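Local coordinates for protein ornithine carbamoyltransferase (Giardia intestinalis, PDB 3GRF) that probably transfers the carbamoyl group between carbamoyl phosphate and ornithine, interconverting ornithine and citrulline in the arginine degradation pathway, at residues E63-R68 against N309-A314; R8-I13 against G133-M138; T105-T110 against N127-F132. One frame throughout, in Å; residues are numbered along the deposited sequence.

Interaction 1. Residues E63-R68 against N309-A314; sequences ETAMTR and NRLHSA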
loop_
_atom_site.group_PDB
_atom_site.type_symbol
_atom_site.label_atom_id
_atom_site.label_comp_id
_atom_site.label_asym_id
_atom_site.label_seq_id
_atom_site.Cartn_x
_atom_site.Cartn_y
_atom_site.Cartn_z
ATOM N N GLU A 63 0.112 0.030 -9.880
ATOM C CA GLU A 63 -0.646 -0.597 -8.818
ATOM C C GLU A 63 -1.988 -1.127 -9.405
ATOM O O GLU A 63 -2.413 -2.246 -9.119
ATOM C CB GLU A 63 -0.862 0.420 -7.659
ATOM C CG GLU A 63 -0.479 -0.144 -6.272
ATOM C CD GLU A 63 -0.394 0.870 -5.147
ATOM O OE1 GLU A 63 0.306 1.921 -5.293
ATOM O OE2 GLU A 63 -0.982 0.592 -4.084
ATOM N N THR A 64 -2.623 -0.320 -10.257
ATOM C CA THR A 64 -3.852 -0.697 -10.945
ATOM C C THR A 64 -3.620 -1.830 -11.941
ATOM O O THR A 64 -4.479 -2.738 -12.065
ATOM C CB THR A 64 -4.481 0.538 -11.652
ATOM O OG1 THR A 64 -4.662 1.544 -10.689
ATOM C CG2 THR A 64 -5.905 0.205 -12.226
ATOM N N ALA A 65 -2.475 -1.788 -12.648
ATOM C CA ALA A 65 -2.157 -2.809 -13.658
ATOM C C ALA A 65 -2.144 -4.146 -12.988
ATOM O O ALA A 65 -2.756 -5.087 -13.495
ATOM C CB ALA A 65 -0.825 -2.532 -14.369
ATOM N N MET A 66 -1.530 -4.228 -11.803
ATOM C CA MET A 66 -1.409 -5.529 -11.132
ATOM C C MET A 66 -2.725 -6.034 -10.664
ATOM O O MET A 66 -3.002 -7.214 -10.801
ATOM C CB MET A 66 -0.405 -5.513 -9.971
ATOM C CG MET A 66 1.064 -5.289 -10.378
ATOM S SD MET A 66 1.799 -6.627 -11.359
ATOM C CE MET A 66 1.697 -7.934 -10.166
ATOM N N THR A 67 -3.559 -5.157 -10.112
ATOM C CA THR A 67 -4.933 -5.551 -9.710
ATOM C C THR A 67 -5.709 -6.096 -10.894
ATOM O O THR A 67 -6.465 -7.076 -10.778
ATOM C CB THR A 67 -5.675 -4.356 -9.103
ATOM O OG1 THR A 67 -4.904 -3.869 -7.994
ATOM C CG2 THR A 67 -7.083 -4.747 -8.610
ATOM N N ARG A 68 -5.531 -5.480 -12.051
ATOM C CA ARG A 68 -6.296 -5.903 -13.250
ATOM C C ARG A 68 -5.902 -7.256 -13.802
ATOM O O ARG A 68 -6.662 -7.885 -14.538
ATOM C CB ARG A 68 -6.230 -4.834 -14.324
ATOM C CG ARG A 68 -7.141 -3.658 -13.971
ATOM C CD ARG A 68 -6.941 -2.501 -14.915
ATOM N NE ARG A 68 -7.614 -2.671 -16.209
ATOM C CZ ARG A 68 -8.792 -2.143 -16.540
ATOM N NH1 ARG A 68 -9.474 -1.435 -15.660
ATOM N NH2 ARG A 68 -9.304 -2.349 -17.762
ATOM N N ASN A 309 -3.406 5.531 -20.844
ATOM C CA ASN A 309 -2.785 4.382 -21.540
ATOM C C ASN A 309 -1.520 3.876 -20.831
ATOM O O ASN A 309 -1.019 2.792 -21.130
ATOM C CB ASN A 309 -2.467 4.731 -23.012
ATOM C CG ASN A 309 -3.705 4.676 -23.901
ATOM O OD1 ASN A 309 -4.659 3.936 -23.629
ATOM N ND2 ASN A 309 -3.688 5.429 -24.985
ATOM N N ARG A 310 -1.022 4.628 -19.853
ATOM C CA ARG A 310 0.005 4.138 -18.942
ATOM C C ARG A 310 -0.445 2.847 -18.309
ATOM O O ARG A 310 0.365 1.927 -18.132
ATOM C CB ARG A 310 0.370 5.161 -17.844
ATOM C CG ARG A 310 1.186 6.384 -18.338
ATOM C CD ARG A 310 2.520 5.942 -18.997
ATOM N NE ARG A 310 3.386 5.359 -17.961
ATOM C CZ ARG A 310 4.086 6.053 -17.049
ATOM N NH1 ARG A 310 4.123 7.383 -17.072
ATOM N NH2 ARG A 310 4.774 5.411 -16.115
ATOM N N LEU A 311 -1.743 2.757 -18.029
ATOM C CA LEU A 311 -2.329 1.589 -17.367
ATOM C C LEU A 311 -2.165 0.353 -18.241
ATOM O O LEU A 311 -1.570 -0.632 -17.843
ATOM C CB LEU A 311 -3.821 1.831 -16.977
ATOM C CG LEU A 311 -4.628 0.549 -16.582
ATOM C CD1 LEU A 311 -4.019 -0.207 -15.377
ATOM C CD2 LEU A 311 -6.095 0.748 -16.416
ATOM N N HIS A 312 -2.758 0.395 -19.423
ATOM C CA HIS A 312 -2.760 -0.774 -20.291
ATOM C C HIS A 312 -1.361 -1.143 -20.806
ATOM O O HIS A 312 -1.028 -2.299 -20.969
ATOM C CB HIS A 312 -3.700 -0.477 -21.461
ATOM C CG HIS A 312 -5.000 0.132 -21.036
ATOM N ND1 HIS A 312 -5.913 -0.540 -20.252
ATOM C CD2 HIS A 312 -5.508 1.370 -21.234
ATOM C CE1 HIS A 312 -6.946 0.246 -20.024
ATOM N NE2 HIS A 312 -6.726 1.409 -20.617
ATOM N N SER A 313 -0.530 -0.154 -21.099
ATOM C CA SER A 313 0.871 -0.456 -21.479
ATOM C C SER A 313 1.696 -1.025 -20.309
ATOM O O SER A 313 2.675 -1.745 -20.505
ATOM C CB SER A 313 1.493 0.797 -22.036
ATOM O OG SER A 313 1.334 1.834 -21.082
ATOM N N ALA A 314 1.273 -0.729 -19.094
ATOM C CA ALA A 314 1.942 -1.276 -17.919
ATOM C C ALA A 314 1.558 -2.716 -17.772
ATOM O O ALA A 314 2.421 -3.531 -17.458
ATOM C CB ALA A 314 1.592 -0.485 -16.635
#

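Interaction 2. Residues R8-I13 against G133-M138; sequences RHLLTI and GHPLQM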
loop_
_atom_site.group_PDB
_atom_site.type_symbol
_atom_site.label_atom_id
_atom_site.label_comp_id
_atom_site.label_asym_id
_atom_site.label_seq_id
_atom_site.Cartn_x
_atom_site.Cartn_y
_atom_site.Cartn_z
ATOM N N ARG A 8 16.210 -11.032 -18.055
ATOM C CA ARG A 8 15.901 -9.860 -18.892
ATOM C C ARG A 8 15.307 -8.722 -18.085
ATOM O O ARG A 8 14.344 -8.922 -17.345
ATOM C CB ARG A 8 14.960 -10.215 -20.061
ATOM C CG ARG A 8 15.664 -10.817 -21.243
ATOM C CD ARG A 8 15.587 -9.888 -22.446
ATOM N NE ARG A 8 14.591 -10.380 -23.383
ATOM C CZ ARG A 8 13.977 -9.677 -24.328
ATOM N NH1 ARG A 8 14.214 -8.385 -24.540
ATOM N NH2 ARG A 8 13.103 -10.305 -25.071
ATOM N N HIS A 9 15.874 -7.534 -18.294
ATOM C CA HIS A 9 15.482 -6.284 -17.678
ATOM C C HIS A 9 14.858 -5.375 -18.743
ATOM O O HIS A 9 14.710 -5.785 -19.899
ATOM C CB HIS A 9 16.707 -5.598 -17.074
ATOM C CG HIS A 9 17.230 -6.386 -15.845
ATOM N ND1 HIS A 9 16.482 -6.488 -14.685
ATOM C CD2 HIS A 9 18.370 -7.084 -15.619
ATOM C CE1 HIS A 9 17.144 -7.205 -13.799
ATOM N NE2 HIS A 9 18.293 -7.580 -14.342
ATOM N N LEU A 10 14.518 -4.154 -18.372
ATOM C CA LEU A 10 13.965 -3.160 -19.281
ATOM C C LEU A 10 14.413 -1.846 -18.701
ATOM O O LEU A 10 13.684 -1.187 -17.961
ATOM C CB LEU A 10 12.405 -3.224 -19.340
ATOM C CG LEU A 10 11.635 -2.362 -20.353
ATOM C CD1 LEU A 10 11.815 -2.890 -21.770
ATOM C CD2 LEU A 10 10.149 -2.307 -20.010
ATOM N N LEU A 11 15.636 -1.453 -19.033
ATOM C CA LEU A 11 16.218 -0.230 -18.539
ATOM C C LEU A 11 16.008 0.914 -19.544
ATOM O O LEU A 11 16.017 2.087 -19.170
ATOM C CB LEU A 11 17.707 -0.437 -18.238
ATOM C CG LEU A 11 18.218 -1.477 -17.203
ATOM C CD1 LEU A 11 19.315 -0.848 -16.369
ATOM C CD2 LEU A 11 17.165 -2.063 -16.257
ATOM N N THR A 12 15.812 0.540 -20.815
ATOM C CA THR A 12 15.465 1.462 -21.883
ATOM C C THR A 12 14.596 0.665 -22.826
ATOM O O THR A 12 14.470 -0.554 -22.664
ATOM C CB THR A 12 16.734 2.098 -22.597
ATOM O OG1 THR A 12 17.434 1.144 -23.392
ATOM C CG2 THR A 12 17.709 2.637 -21.592
ATOM N N ILE A 13 13.984 1.331 -23.798
ATOM C CA ILE A 13 13.024 0.612 -24.635
ATOM C C ILE A 13 13.717 -0.283 -25.656
ATOM O O ILE A 13 13.119 -1.264 -26.123
ATOM C CB ILE A 13 11.952 1.547 -25.261
ATOM C CG1 ILE A 13 10.708 0.736 -25.610
ATOM C CG2 ILE A 13 12.506 2.310 -26.491
ATOM C CD1 ILE A 13 9.961 0.197 -24.414
ATOM N N GLY A 133 16.227 6.799 -19.515
ATOM C CA GLY A 133 15.020 6.340 -20.230
ATOM C C GLY A 133 13.687 6.387 -19.493
ATOM O O GLY A 133 13.615 6.843 -18.366
ATOM N N HIS A 134 12.629 5.885 -20.137
ATOM C CA HIS A 134 11.291 5.793 -19.554
ATOM C C HIS A 134 10.423 4.869 -20.395
ATOM O O HIS A 134 9.461 5.323 -21.017
ATOM C CB HIS A 134 10.625 7.186 -19.442
ATOM C CG HIS A 134 9.461 7.220 -18.496
ATOM N ND1 HIS A 134 8.668 8.340 -18.303
ATOM C CD2 HIS A 134 8.935 6.249 -17.714
ATOM C CE1 HIS A 134 7.716 8.054 -17.437
ATOM N NE2 HIS A 134 7.864 6.796 -17.057
ATOM N N PRO A 135 10.766 3.569 -20.403
ATOM C CA PRO A 135 10.228 2.580 -21.329
ATOM C C PRO A 135 8.766 2.269 -21.106
ATOM O O PRO A 135 8.088 1.856 -22.056
ATOM C CB PRO A 135 11.109 1.340 -21.098
ATOM C CG PRO A 135 11.740 1.532 -19.711
ATOM C CD PRO A 135 11.768 3.010 -19.469
ATOM N N LEU A 136 8.282 2.437 -19.870
ATOM C CA LEU A 136 6.844 2.287 -19.562
ATOM C C LEU A 136 6.004 3.339 -20.270
ATOM O O LEU A 136 4.896 3.077 -20.757
ATOM C CB LEU A 136 6.608 2.377 -18.050
ATOM C CG LEU A 136 7.118 1.222 -17.179
ATOM C CD1 LEU A 136 7.043 1.607 -15.665
ATOM C CD2 LEU A 136 6.325 -0.000 -17.474
ATOM N N GLN A 137 6.545 4.550 -20.317
ATOM C CA GLN A 137 5.968 5.651 -21.081
ATOM C C GLN A 137 6.085 5.313 -22.558
ATOM O O GLN A 137 5.195 5.646 -23.323
ATOM C CB GLN A 137 6.764 6.957 -20.802
ATOM C CG GLN A 137 6.127 8.284 -21.366
ATOM C CD GLN A 137 4.760 8.604 -20.761
ATOM O OE1 GLN A 137 4.661 8.811 -19.589
ATOM N NE2 GLN A 137 3.701 8.568 -21.564
ATOM N N MET A 138 7.185 4.668 -22.980
ATOM C CA MET A 138 7.374 4.446 -24.421
ATOM C C MET A 138 6.314 3.497 -24.924
ATOM O O MET A 138 5.660 3.799 -25.903
ATOM C CB MET A 138 8.789 3.948 -24.810
ATOM C CG MET A 138 9.889 4.956 -24.573
ATOM S SD MET A 138 9.653 6.591 -25.338
ATOM C CE MET A 138 8.767 7.453 -24.069
#

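Interaction 3. Residues T105-T110 against N127-F132; sequences TARLAT and NALDDF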
loop_
_atom_site.group_PDB
_atom_site.type_symbol
_atom_site.label_atom_id
_atom_site.label_comp_id
_atom_site.label_asym_id
_atom_site.label_seq_id
_atom_site.Cartn_x
_atom_site.Cartn_y
_atom_site.Cartn_z
ATOM N N THR A 105 9.823 -2.839 -10.326
ATOM C CA THR A 105 10.009 -1.609 -11.085
ATOM C C THR A 105 10.640 -0.669 -10.072
ATOM O O THR A 105 10.430 -0.839 -8.874
ATOM C CB THR A 105 8.657 -0.967 -11.508
ATOM O OG1 THR A 105 7.882 -0.793 -10.336
ATOM C CG2 THR A 105 7.861 -1.828 -12.503
ATOM N N ALA A 106 11.416 0.305 -10.532
ATOM C CA ALA A 106 12.047 1.251 -9.615
ATOM C C ALA A 106 12.187 2.566 -10.325
ATOM O O ALA A 106 12.490 2.618 -11.519
ATOM C CB ALA A 106 13.416 0.757 -9.163
ATOM N N ARG A 107 11.927 3.628 -9.589
ATOM C CA ARG A 107 12.023 4.990 -10.065
ATOM C C ARG A 107 13.129 5.608 -9.259
ATOM O O ARG A 107 12.864 6.108 -8.164
ATOM C CB ARG A 107 10.695 5.723 -9.891
ATOM C CG ARG A 107 10.470 6.889 -10.855
ATOM C CD ARG A 107 11.266 8.114 -10.413
ATOM N NE ARG A 107 10.786 9.373 -11.009
ATOM C CZ ARG A 107 9.501 9.683 -11.222
ATOM N NH1 ARG A 107 8.538 8.827 -10.894
ATOM N NH2 ARG A 107 9.193 10.849 -11.779
ATOM N N LEU A 108 14.364 5.590 -9.760
ATOM C CA LEU A 108 15.513 6.059 -8.984
ATOM C C LEU A 108 16.193 7.216 -9.721
ATOM O O LEU A 108 16.086 7.332 -10.951
ATOM C CB LEU A 108 16.481 4.887 -8.691
ATOM C CG LEU A 108 15.861 3.596 -8.111
ATOM C CD1 LEU A 108 16.714 2.342 -8.326
ATOM C CD2 LEU A 108 15.469 3.742 -6.637
ATOM N N ALA A 109 16.865 8.084 -8.965
ATOM C CA ALA A 109 17.515 9.275 -9.527
ATOM C C ALA A 109 18.317 8.972 -10.813
ATOM O O ALA A 109 17.921 9.417 -11.906
ATOM C CB ALA A 109 18.381 9.960 -8.481
ATOM N N THR A 110 19.401 8.192 -10.684
ATOM C CA THR A 110 20.351 7.977 -11.783
ATOM C C THR A 110 20.262 6.589 -12.399
ATOM O O THR A 110 19.835 5.636 -11.744
ATOM C CB THR A 110 21.799 8.166 -11.330
ATOM O OG1 THR A 110 22.098 7.218 -10.292
ATOM C CG2 THR A 110 22.046 9.619 -10.858
ATOM N N ASN A 127 12.908 0.020 -15.399
ATOM C CA ASN A 127 13.162 1.401 -15.058
ATOM C C ASN A 127 11.837 2.173 -15.225
ATOM O O ASN A 127 11.292 2.269 -16.326
ATOM C CB ASN A 127 14.280 1.918 -15.982
ATOM C CG ASN A 127 14.394 3.418 -15.996
ATOM O OD1 ASN A 127 14.096 4.080 -15.022
ATOM N ND2 ASN A 127 14.881 3.958 -17.095
ATOM N N ALA A 128 11.324 2.702 -14.113
ATOM C CA ALA A 128 10.047 3.429 -14.090
ATOM C C ALA A 128 10.304 4.931 -14.228
ATOM O O ALA A 128 9.407 5.746 -14.070
ATOM C CB ALA A 128 9.287 3.114 -12.782
ATOM N N LEU A 129 11.571 5.281 -14.462
ATOM C CA LEU A 129 11.996 6.584 -14.969
ATOM C C LEU A 129 13.342 6.866 -14.323
ATOM O O LEU A 129 13.480 6.750 -13.111
ATOM C CB LEU A 129 11.009 7.724 -14.655
ATOM C CG LEU A 129 11.424 9.178 -15.008
ATOM C CD1 LEU A 129 11.854 9.347 -16.463
ATOM C CD2 LEU A 129 10.296 10.146 -14.713
ATOM N N ASP A 130 14.343 7.207 -15.133
ATOM C CA ASP A 130 15.621 7.695 -14.608
ATOM C C ASP A 130 16.148 8.703 -15.596
ATOM O O ASP A 130 15.422 9.067 -16.513
ATOM C CB ASP A 130 16.607 6.539 -14.328
ATOM C CG ASP A 130 17.093 5.809 -15.594
ATOM O OD1 ASP A 130 16.622 6.058 -16.729
ATOM O OD2 ASP A 130 17.985 4.960 -15.426
ATOM N N ASP A 131 17.404 9.128 -15.443
ATOM C CA ASP A 131 17.998 10.142 -16.332
ATOM C C ASP A 131 18.406 9.645 -17.720
ATOM O O ASP A 131 19.014 10.390 -18.485
ATOM C CB ASP A 131 19.147 10.890 -15.650
ATOM C CG ASP A 131 20.290 9.984 -15.215
ATOM O OD1 ASP A 131 21.241 10.560 -14.635
ATOM O OD2 ASP A 131 20.243 8.742 -15.441
ATOM N N PHE A 132 18.053 8.402 -18.052
ATOM C CA PHE A 132 18.478 7.796 -19.329
ATOM C C PHE A 132 17.325 7.190 -20.164
ATOM O O PHE A 132 17.438 7.094 -21.389
ATOM C CB PHE A 132 19.575 6.754 -19.075
ATOM C CG PHE A 132 20.432 6.440 -20.278
ATOM C CD1 PHE A 132 21.087 7.447 -20.965
ATOM C CD2 PHE A 132 20.620 5.110 -20.689
ATOM C CE1 PHE A 132 21.885 7.155 -22.071
ATOM C CE2 PHE A 132 21.423 4.798 -21.786
ATOM C CZ PHE A 132 22.066 5.835 -22.471
HETATM O O HOH W 1 15.099 4.758 -12.108
#

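Interaction 1. Residues E63-R68 against N309-A314
Leu311 carries the apolar part of this contact, laying its two methyl branches across Thr64, Ala65 and Arg68. With CG anti to the backbone N (chi1 166°), its isobutyl group reaches out to the helix opposite. Branch CD1 settles against the backbone there, 3.5 Å from Ala65 N, and the Thr64 methyl CG2 meets the same CD1 at 3.7 Å, the two side chains crossing at about a right angle. One turn further along helix 303-322, Ala314 CB touches Ala65 CB at 3.9 Å. The alanine methyls meet directly; the CA atoms of Ala65 and Leu311 are 5.8 Å apart, and the axes of the short segments approach to 8.6 Å.

The second kind of interaction is an aliphatic chain and a cationic group lying over a methyl. Arg68 CD is 3.7 Å from Leu311 CD2, and this same methyl sits over one guanidinium face, displaced toward its rim. Beyond it, Arg68 NH2 arrives at the edge of the His312 ring, 4.2 Å from CE1. The two flat groups are turned 78° apart, so they do not stack.

The polar side chains with assigned partners bond within their own helix or elsewhere in the protein: Thr64 OG1, for example, bonds to Val60 O. Arg310 NH2 bonds to Thr58 OG1 near the start of helix 56-69, and Met100 of a second subunit packs on both Thr64 and Arg310.

The signed crossing angle of -52° is close to the value usual for helices packed ridges-into-grooves. Helix 303-322, near the C-terminus, thereby lies against helix 56-69 of the carbamoyl phosphate domain, as the returning interdomain helix does in the transcarbamoylase fold.

Interaction 2. Residues R8-I13 against G133-M138
Pro135 is the bump of this contact, and Leu10 and Ile13 form the hollow that receives it. Its ring carbon CB has Leu10 CG at 3.8 Å and Ile13 CD1 at 3.7 Å. Both side chains slide past the proline in the opposite direction to it; Leu10 lies along it with CG and CD2, whereas Ile13 touches it with its terminal methyl CD1. The backbone completes the hollow: Leu10 O is 3.8 Å from Pro135 CG, and Thr12 C lies 3.9 Å from Pro135 CB.

Ile13 fills a hollow in return, between Pro135 and Met138. Its CG1 is anti to the backbone N (chi1 -157°), which carries CD1 over the first turn of helix 135-151, 3.4 Å from Pro135 O. CG1 meets Met138 CB at 3.8 Å, one turn on, while the Met138 chain bends away toward helix 173-185. Gly133 lets the chain pass close to Leu11 O and Thr12.

Asp177 of helix 173-185 bonds to both segments, accepting from Ile13 N and from His134 N. His134, Pro135 and Gln137 spell the His-Pro-x-Gln signature of transcarbamoylases, which in relatives lies at the carbamoyl phosphate site; the N-terminal loop thus packs against the helix start that bears this motif.

Interaction 3. Residues T105-T110 against N127-F132
Arg107 reaches Leu129 through two torsions: CG stands anti to the backbone N (chi1 -155°), and a bend at chi2 (-77°) folds the rest of the chain over the opposing loop. The Leu129 side chain, also extended from its backbone N, runs alongside in the same direction. Its CD2 methyl comes over a face of the guanidinium, 3.6 Å from Arg107 CZ, while Arg107 CG rests 3.6 Å from Ala128 O.

The backbones join through one parallel bridge, Ala106 with Asn127. Ala128 N donates to Ala106 O at 2.8 Å, in a bond nearly straight at 168°, although the donor stands above the carbonyl plane. Just beyond, direct backbone bonding gives way to a water between the chains, accepting from Leu108 N at 2.6 Å and apparently donating to Leu129 O at 2.8 Å; the chains draw together again at Thr110 and Asp130.

Two consecutive Asx turns shape the loop. Asn127 OD1 accepts from Leu129 N at 2.9 Å, and Asp130 OD1 from Phe132 N at 3.0 Å, as well as from Gly133 N. The Asp131 carboxylate lies beside Thr110, its OD1 4.0 Å from Thr110 CG2, and its OD2 accepts from Lys111 N.

Thr110 is the N-cap of helix 111-120, which connects the two strands in a beta-alpha-beta crossover. Strand 103-107 is held between strands 46-51 and 125-127, and the loop after 125-127 leads directly into helix 135-151.

How the interactions relate
Along the chain the segments come as 8-13, 63-68, 105-110, 127-132, 133-138 and 309-314, so interaction 3 is nested inside both other loops, whereas interactions 1 and 2 cross. Interactions 2 and 3 have centres about 9 Å apart and are linked by Asn127 of interaction 3, whose N and ND2 probably bond to Leu10 O and Leu11 O; both belong to the carbamoyl phosphate domain at the edge of its parallel sheet. Interaction 1, with its centre about 15 Å from that of interaction 2, touches it where Arg310 meets Gln137. Helices 135-151 and 303-322 touch there, consistent with a link between this domain and the one assigned to ornithine binding.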